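Local coordinates for enoyl-CoA hydratase, EchA12_1 (PDB 3QRE), which probably catalyses the hydration of enoyl-CoA thioesters in fatty acid metabolism, at residues A60-Y63 with A64-R68; V243-R246 with Q247-D251; P122-F125 with V126-R130; R199-A203 with E204-Q208. One frame throughout, in Å; residues are numbered along the deposited sequence.

Followed from the N terminus, the four contacts come in series, none nested in or crossing another, and each joins residues adjacent in the chain. Interaction 1 is a stretch of helix 56-71, which connects parallel strands 40-45 and 77-82. Interaction 3 follows in the loop before strand 133-137; Phe125 packs on Phe62 and Ile66, and Leu129 on Ile66, the centres of interactions 1 and 3 being about 12 Å apart. Interaction 4, on the opposite side of the chain's centre from interactions 1 and 3, turns strand 200-202 into helix 203-208. Interaction 2 closes helix 238-249 and returns to interaction 3, where Lys245 reaches residues 122-130. Residues 122-130 thus bridge an early helix and a late one.

Interaction 1: A60-Y63 with A64-R68; sequences AGFY and AAIDR
Helix 56-71 is the crossover of a beta-alpha-beta unit, and within it Phe62 and Ile66, one turn apart, point the same way. The methylene CG1 of Ile66 sits over one face of the Phe62 ring, displaced toward the rim, in a CH-pi contact 4.0 Å from the ring centroid. The nearest ring atom is Phe62 CE1, with Ile66 CG1 3.8 Å away. With CG of Phe62 opposite its own backbone N (chi1 -176°), the ring swings to the carbonyl side of its residue, alongside the next turn, where the isoleucine lies. In the crotonase-like fold this helix packs on the sheet between strands 40-45 and 77-82: Phe62 reaches Leu80, Ile66 touches Ile43 and Ile78, and both also meet Phe125. On another flank Ala65 packs against Val31 and Tyr33 of strand 31-35. The backbone bond beneath this CH-pi pair, Ile66 N to Phe62 O, is 2.9 Å long and nearly straight at 172°. One residue on, Asp67 N donates to Tyr63 O over 2.8 Å. The aspartate carboxylate stands close to that same carbonyl, Asp67 OD1 lying 3.3 Å from Tyr63 O, two acceptors with no bond between them. Its polar end is instead engaged by Arg121, which forms a salt bridge with OD2 and also packs against Tyr63.

Interaction 2: V243-R246 with Q247-D251; sequences VIKR and QVYGD
Lys245 NZ is gripped by several groups at once: a salt bridge to Asp153, hydrogen bonds to the carbonyl oxygens of Val126 and Lys131, and a weak 3.3 Å bond to a water that also lies 3.1 Å from Tyr249 OH. The lysine and tyrosine belong to the last turns of helix 238-249, just before Gly250. Spaced four residues apart, the two side chains run out on the same flank, and Lys245 CE comes within 4.2 Å of Tyr249 CE2, while the water links their polar ends. The anionic Asp153 would be expected to favour a charged ammonium in this buried place. Beneath them, Tyr249 N donates to Lys245 O, and the edge of the tyrosine ring is turned toward that same carbonyl, Tyr249 CD2 lying 3.4 Å from Lys245 O. Tyr249 has CG opposite its carbonyl carbon (chi1 -70°), which directs the ring back along the helix. Trp188 of the second subunit meets this ring edge-to-face and packs on Val248 as well, placing the helix end at a subunit interface. On another flank, Ile244 and Val248 lie side by side, their CG2 methyls 4.2 Å apart. Val243 and Gln247 also lie side by side, Val243 CG1 4.1 Å from Gln247 CG, with Leu172 of the second subunit against the glutamine. At the C-terminal end, Gly250 takes a positive phi of 69° as the chain leaves the helix, while Gly250 N still donates to Arg246 O at 2.9 Å, bent to 138°.

Interaction 3: P122-F125 with V126-R130; sequences PPHF and VTMLR
The imidazole of His124 carries the methyl CE of Met128 over one face, in a CH-pi contact 4.3 Å from the ring centroid; the sulfur lies farther off and obliquely. Phe125 has its own cover: Val126 CG2 rests over a face of the phenyl ring, 4.2 Å from the centroid, while Leu129 CD2 approaches obliquely near CE1. Both rings stand on a short compact turn, a type I beta turn from Pro122 to Phe125 that runs into a 3-10 segment. A bend in the methionine chain at its last torsion (chi3 -67°) folds the methyl back toward the imidazole. His124 also stacks on Phe176 and meets Trp180 edge-to-face, whereas the phenyl of Phe125 faces helix 56-71, so the two rings engage different parts of the fold. A water accepts from Val126 N and donates to Pro123 O. Met128 N donates to Phe125 O, three residues back, as in a 3-10 turn. Two donors of Thr127 converge on His124 O: the backbone N from above the carbonyl plane, and the hydroxyl OG1 within that plane at 2.8 Å.

Interaction 4: R199-A203 with E204-Q208; sequences RTFLA and EEAAQ
Glu204, in the first turn of the helix, curls so that its OE1 lies 3.9 Å from Leu202 CB. Glu205 carries the main side-chain contact, a salt bridge, reaching back to Arg199 with its chain extended beyond CG. Arg199 meets it end-on from the opposite direction, and Glu205 OE1 receives Arg199 NH2 (2.8 Å) and Arg199 NH1 (3.0 Å), each approaching its syn side from the same face of the carboxylate. A weak 3.2 Å bond joins Arg199 NH1 to Glu205 OE2. The carboxylate lies at the guanidinium edge, the two planes 22° apart, and Asp193 forms a second salt bridge with Arg199 NH2. The other oxygen, Glu205 OE2, takes a water's proton at 2.7 Å; that water accepts from Leu202 N, fastening the helix to the strand backbone. Ala206 turns its CB to the edge of the Phe201 ring, 3.8 Å from Phe201 CE1, and its N donates almost straight to Leu202 O (172°). Ala207 N bonds to Ala203 O, carrying the helical pattern onward. The axes of strand 200-202 and helix 204-208 lie 84° apart; with Leu202 as the N-cap residue, this is an abrupt strand-to-helix junction, leaving strand 200-202, outermost within this chain in a small mixed sheet of the crotonase-like fold.

Interaction 1: A60-Y63 with A64-R68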
# COMPACT_ATOMS: atom_id res chain seq x y z
N ALA A 60 -18.08 -15.00 22.87
CA ALA A 60 -18.05 -16.42 23.23
C ALA A 60 -18.57 -17.33 22.11
O ALA A 60 -18.04 -18.44 21.89
CB ALA A 60 -18.79 -16.67 24.55
N GLY A 61 -19.59 -16.88 21.40
CA GLY A 61 -20.12 -17.68 20.29
C GLY A 61 -19.08 -17.75 19.19
O GLY A 61 -18.78 -18.82 18.68
N PHE A 62 -18.51 -16.59 18.86
CA PHE A 62 -17.48 -16.46 17.84
C PHE A 62 -16.24 -17.34 18.11
O PHE A 62 -15.81 -18.08 17.23
CB PHE A 62 -17.06 -14.98 17.72
CG PHE A 62 -16.05 -14.72 16.62
CD1 PHE A 62 -16.35 -15.01 15.28
CD2 PHE A 62 -14.82 -14.18 16.91
CE1 PHE A 62 -15.41 -14.77 14.25
CE2 PHE A 62 -13.87 -13.94 15.89
CZ PHE A 62 -14.18 -14.23 14.56
N TYR A 63 -15.69 -17.26 19.32
CA TYR A 63 -14.52 -18.06 19.70
C TYR A 63 -14.81 -19.54 19.59
O TYR A 63 -14.00 -20.29 19.01
CB TYR A 63 -14.04 -17.75 21.10
CG TYR A 63 -13.62 -16.31 21.27
CD1 TYR A 63 -13.10 -15.59 20.18
CD2 TYR A 63 -13.72 -15.68 22.51
CE1 TYR A 63 -12.69 -14.27 20.31
CE2 TYR A 63 -13.34 -14.35 22.65
CZ TYR A 63 -12.81 -13.65 21.54
OH TYR A 63 -12.43 -12.33 21.67
N ALA A 64 -15.98 -19.94 20.09
CA ALA A 64 -16.34 -21.35 20.12
C ALA A 64 -16.56 -21.85 18.70
O ALA A 64 -16.13 -22.94 18.36
CB ALA A 64 -17.61 -21.58 21.01
N ALA A 65 -17.20 -21.02 17.88
CA ALA A 65 -17.46 -21.36 16.48
C ALA A 65 -16.15 -21.49 15.69
O ALA A 65 -15.94 -22.51 15.05
CB ALA A 65 -18.40 -20.35 15.84
N ILE A 66 -15.28 -20.49 15.78
CA ILE A 66 -13.92 -20.56 15.19
C ILE A 66 -13.12 -21.78 15.65
O ILE A 66 -12.55 -22.50 14.83
CB ILE A 66 -13.07 -19.28 15.48
CG1 ILE A 66 -13.60 -18.06 14.73
CG2 ILE A 66 -11.59 -19.52 15.17
CD1 ILE A 66 -13.52 -18.12 13.21
N ASP A 67 -13.07 -22.02 16.96
CA ASP A 67 -12.39 -23.20 17.51
C ASP A 67 -12.91 -24.48 16.88
O ASP A 67 -12.13 -25.35 16.50
CB ASP A 67 -12.50 -23.27 19.04
CG ASP A 67 -11.63 -22.21 19.73
OD1 ASP A 67 -10.93 -21.45 19.01
OD2 ASP A 67 -11.64 -22.15 20.99
N ARG A 68 -14.22 -24.57 16.72
CA ARG A 68 -14.84 -25.76 16.14
C ARG A 68 -14.46 -25.98 14.66
O ARG A 68 -14.07 -27.08 14.28
CB ARG A 68 -16.36 -25.72 16.34
CG ARG A 68 -17.10 -26.88 15.72
CD ARG A 68 -18.60 -26.70 15.93
NE ARG A 68 -19.39 -27.70 15.19
CZ ARG A 68 -20.72 -27.71 15.15
NH1 ARG A 68 -21.42 -26.76 15.79
NH2 ARG A 68 -21.36 -28.65 14.47

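Interaction 2: V243-R246 with Q247-D251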
# COMPACT_ATOMS: atom_id res chain seq x y z
N VAL A 243 0.52 -22.63 5.57
CA VAL A 243 1.84 -22.13 5.21
C VAL A 243 1.74 -20.72 4.67
O VAL A 243 2.51 -19.81 5.07
CB VAL A 243 2.48 -23.08 4.16
CG1 VAL A 243 3.49 -22.37 3.31
CG2 VAL A 243 3.11 -24.24 4.87
N ILE A 244 0.77 -20.53 3.78
CA ILE A 244 0.52 -19.22 3.20
C ILE A 244 0.24 -18.18 4.30
O ILE A 244 0.89 -17.13 4.34
CB ILE A 244 -0.58 -19.27 2.11
CG1 ILE A 244 -0.02 -19.97 0.86
CG2 ILE A 244 -1.12 -17.87 1.78
CD1 ILE A 244 -1.07 -20.51 -0.10
N LYS A 245 -0.71 -18.48 5.20
CA LYS A 245 -1.05 -17.51 6.27
C LYS A 245 0.19 -17.21 7.13
O LYS A 245 0.51 -16.06 7.37
CB LYS A 245 -2.25 -17.96 7.14
CG LYS A 245 -3.59 -17.63 6.52
CD LYS A 245 -4.79 -18.03 7.40
CE LYS A 245 -5.10 -16.95 8.44
NZ LYS A 245 -6.50 -17.08 8.92
N ARG A 246 0.89 -18.25 7.55
CA ARG A 246 2.09 -18.07 8.33
C ARG A 246 3.16 -17.30 7.54
O ARG A 246 3.80 -16.39 8.09
CB ARG A 246 2.57 -19.44 8.83
CG ARG A 246 3.88 -19.44 9.56
CD ARG A 246 3.77 -18.93 11.00
NE ARG A 246 5.10 -18.80 11.60
CZ ARG A 246 5.40 -17.97 12.60
NH1 ARG A 246 4.47 -17.18 13.12
NH2 ARG A 246 6.65 -17.93 13.08
N GLN A 247 3.32 -17.60 6.26
CA GLN A 247 4.33 -16.86 5.48
C GLN A 247 4.00 -15.40 5.24
O GLN A 247 4.90 -14.54 5.27
CB GLN A 247 4.69 -17.55 4.15
CG GLN A 247 5.46 -18.86 4.30
CD GLN A 247 6.78 -18.72 5.05
OE1 GLN A 247 6.98 -19.33 6.10
NE2 GLN A 247 7.68 -17.90 4.52
N VAL A 248 2.71 -15.11 5.01
CA VAL A 248 2.29 -13.74 4.71
C VAL A 248 2.37 -12.84 5.94
O VAL A 248 3.02 -11.80 5.89
CB VAL A 248 0.91 -13.69 3.99
CG1 VAL A 248 0.42 -12.26 3.82
CG2 VAL A 248 0.99 -14.38 2.61
N TYR A 249 1.74 -13.24 7.04
CA TYR A 249 1.76 -12.44 8.27
C TYR A 249 3.16 -12.44 8.91
O TYR A 249 3.63 -11.41 9.40
CB TYR A 249 0.69 -12.94 9.26
CG TYR A 249 -0.74 -12.63 8.82
CD1 TYR A 249 -1.24 -11.32 8.87
CD2 TYR A 249 -1.60 -13.64 8.34
CE1 TYR A 249 -2.58 -11.01 8.45
CE2 TYR A 249 -2.91 -13.36 7.95
CZ TYR A 249 -3.39 -12.03 7.99
OH TYR A 249 -4.69 -11.76 7.62
N GLY A 250 3.82 -13.59 8.88
CA GLY A 250 5.23 -13.68 9.23
C GLY A 250 5.51 -13.45 10.71
O GLY A 250 4.71 -13.85 11.58
N ASP A 251 6.65 -12.81 10.96
CA ASP A 251 7.12 -12.45 12.30
C ASP A 251 6.21 -11.40 12.95
O ASP A 251 6.25 -11.23 14.18
CB ASP A 251 8.56 -11.91 12.23
O HOH W 1 -6.70 -13.77 8.92

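Interaction 3: P122-F125 with V126-R130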
# COMPACT_ATOMS: atom_id res chain seq x y z
N PRO A 122 -6.48 -12.17 21.88
CA PRO A 122 -6.04 -10.94 21.18
C PRO A 122 -6.87 -10.58 19.93
O PRO A 122 -7.44 -11.45 19.28
CB PRO A 122 -4.55 -11.21 20.86
CG PRO A 122 -4.38 -12.70 20.90
CD PRO A 122 -5.45 -13.24 21.87
N PRO A 123 -6.96 -9.29 19.60
CA PRO A 123 -7.75 -8.80 18.45
C PRO A 123 -7.49 -9.55 17.12
O PRO A 123 -8.43 -9.74 16.30
CB PRO A 123 -7.27 -7.35 18.32
CG PRO A 123 -6.86 -6.95 19.76
CD PRO A 123 -6.28 -8.20 20.35
N HIS A 124 -6.24 -10.00 16.92
CA HIS A 124 -5.78 -10.53 15.64
C HIS A 124 -5.63 -12.06 15.63
O HIS A 124 -4.91 -12.61 14.79
CB HIS A 124 -4.44 -9.90 15.29
CG HIS A 124 -3.34 -10.30 16.20
ND1 HIS A 124 -3.51 -10.36 17.57
CD2 HIS A 124 -2.05 -10.65 15.96
CE1 HIS A 124 -2.37 -10.72 18.14
NE2 HIS A 124 -1.47 -10.91 17.19
N PHE A 125 -6.31 -12.75 16.54
CA PHE A 125 -6.11 -14.19 16.65
C PHE A 125 -6.54 -14.95 15.37
O PHE A 125 -5.98 -15.98 15.03
CB PHE A 125 -6.80 -14.74 17.91
CG PHE A 125 -8.15 -15.30 17.65
CD1 PHE A 125 -8.32 -16.69 17.52
CD2 PHE A 125 -9.24 -14.47 17.53
CE1 PHE A 125 -9.58 -17.23 17.25
CE2 PHE A 125 -10.50 -15.00 17.29
CZ PHE A 125 -10.67 -16.39 17.13
N VAL A 126 -7.52 -14.41 14.65
CA VAL A 126 -7.90 -14.95 13.33
C VAL A 126 -6.74 -15.05 12.33
O VAL A 126 -6.68 -16.00 11.51
CB VAL A 126 -9.13 -14.20 12.76
CG1 VAL A 126 -9.26 -14.38 11.29
CG2 VAL A 126 -10.40 -14.71 13.45
N THR A 127 -5.80 -14.10 12.42
CA THR A 127 -4.62 -14.13 11.57
C THR A 127 -3.68 -15.28 11.91
O THR A 127 -2.80 -15.58 11.13
CB THR A 127 -3.80 -12.81 11.60
OG1 THR A 127 -3.01 -12.74 12.80
CG2 THR A 127 -4.68 -11.56 11.46
N MET A 128 -3.85 -15.92 13.05
CA MET A 128 -2.92 -16.99 13.45
C MET A 128 -3.53 -18.38 13.29
O MET A 128 -2.94 -19.37 13.71
CB MET A 128 -2.45 -16.76 14.90
CG MET A 128 -1.69 -15.43 15.04
SD MET A 128 -1.02 -15.06 16.68
CE MET A 128 -2.47 -14.80 17.70
N LEU A 129 -4.72 -18.44 12.70
CA LEU A 129 -5.36 -19.71 12.42
C LEU A 129 -4.64 -20.40 11.28
O LEU A 129 -4.03 -19.74 10.42
CB LEU A 129 -6.85 -19.52 12.04
CG LEU A 129 -7.83 -18.92 13.06
CD1 LEU A 129 -9.22 -18.80 12.47
CD2 LEU A 129 -7.84 -19.71 14.41
N ARG A 130 -4.71 -21.72 11.27
CA ARG A 130 -4.30 -22.52 10.13
C ARG A 130 -5.21 -22.34 8.91
O ARG A 130 -4.82 -22.67 7.79
CB ARG A 130 -4.28 -24.00 10.55
CG ARG A 130 -3.07 -24.42 11.41
CD ARG A 130 -3.11 -25.93 11.79
NE ARG A 130 -4.13 -26.21 12.80
CZ ARG A 130 -5.36 -26.70 12.54
NH1 ARG A 130 -5.73 -27.00 11.28
NH2 ARG A 130 -6.21 -26.91 13.54
O HOH W 2 -9.20 -11.82 14.94

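Interaction 4: R199-A203 with E204-Q208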
# COMPACT_ATOMS: atom_id res chain seq x y z
N ARG A 199 -14.91 9.18 9.91
CA ARG A 199 -15.92 9.36 8.86
C ARG A 199 -16.50 8.04 8.36
O ARG A 199 -15.87 6.99 8.49
CB ARG A 199 -15.39 10.20 7.69
CG ARG A 199 -14.34 9.49 6.83
CD ARG A 199 -13.64 10.50 5.90
NE ARG A 199 -12.55 9.88 5.12
CZ ARG A 199 -12.73 9.14 4.02
NH1 ARG A 199 -13.96 8.90 3.54
NH2 ARG A 199 -11.68 8.63 3.39
N THR A 200 -17.67 8.13 7.75
CA THR A 200 -18.37 7.00 7.17
C THR A 200 -17.94 6.89 5.72
O THR A 200 -17.88 7.88 4.98
CB THR A 200 -19.93 7.20 7.31
OG1 THR A 200 -20.33 6.98 8.69
CG2 THR A 200 -20.70 6.25 6.44
N PHE A 201 -17.56 5.69 5.32
CA PHE A 201 -17.29 5.40 3.90
C PHE A 201 -18.01 4.13 3.51
O PHE A 201 -18.26 3.24 4.34
CB PHE A 201 -15.79 5.31 3.59
CG PHE A 201 -15.04 4.35 4.46
CD1 PHE A 201 -14.63 3.11 3.95
CD2 PHE A 201 -14.75 4.66 5.79
CE1 PHE A 201 -13.92 2.22 4.76
CE2 PHE A 201 -14.06 3.79 6.60
CZ PHE A 201 -13.64 2.55 6.09
N LEU A 202 -18.38 4.07 2.24
CA LEU A 202 -19.18 2.96 1.74
C LEU A 202 -18.26 1.87 1.14
O LEU A 202 -17.05 2.11 0.93
CB LEU A 202 -20.15 3.48 0.68
CG LEU A 202 -21.50 4.11 1.08
CD1 LEU A 202 -21.59 4.56 2.53
CD2 LEU A 202 -21.81 5.29 0.14
N ALA A 203 -18.85 0.70 0.90
CA ALA A 203 -18.16 -0.44 0.28
C ALA A 203 -17.27 -0.05 -0.91
O ALA A 203 -16.16 -0.58 -1.06
CB ALA A 203 -19.17 -1.52 -0.16
N GLU A 204 -17.74 0.86 -1.74
CA GLU A 204 -17.04 1.21 -2.97
C GLU A 204 -15.72 1.97 -2.68
O GLU A 204 -14.68 1.68 -3.29
CB GLU A 204 -17.97 1.95 -3.95
CG GLU A 204 -19.12 1.04 -4.57
CD GLU A 204 -20.44 0.80 -3.69
OE1 GLU A 204 -20.66 1.37 -2.58
OE2 GLU A 204 -21.28 -0.02 -4.18
N GLU A 205 -15.77 2.93 -1.75
CA GLU A 205 -14.57 3.62 -1.30
C GLU A 205 -13.65 2.62 -0.59
O GLU A 205 -12.44 2.59 -0.84
CB GLU A 205 -14.90 4.83 -0.41
CG GLU A 205 -13.69 5.72 -0.19
CD GLU A 205 -13.92 6.94 0.70
OE1 GLU A 205 -12.91 7.58 1.06
OE2 GLU A 205 -15.08 7.28 1.02
N ALA A 206 -14.22 1.77 0.24
CA ALA A 206 -13.42 0.74 0.91
C ALA A 206 -12.61 -0.10 -0.05
O ALA A 206 -11.46 -0.41 0.26
CB ALA A 206 -14.29 -0.16 1.86
N ALA A 207 -13.20 -0.48 -1.19
CA ALA A 207 -12.51 -1.22 -2.25
C ALA A 207 -11.38 -0.40 -2.90
O ALA A 207 -10.26 -0.92 -3.07
CB ALA A 207 -13.52 -1.73 -3.34
N GLN A 208 -11.66 0.85 -3.26
CA GLN A 208 -10.63 1.79 -3.77
C GLN A 208 -9.40 1.86 -2.85
O GLN A 208 -8.26 1.85 -3.31
CB GLN A 208 -11.22 3.20 -3.99
CG GLN A 208 -11.88 3.42 -5.36
CD GLN A 208 -12.73 4.73 -5.46
OE1 GLN A 208 -13.67 4.95 -4.68
NE2 GLN A 208 -12.40 5.56 -6.46
O HOH W 3 -17.62 6.44 0.53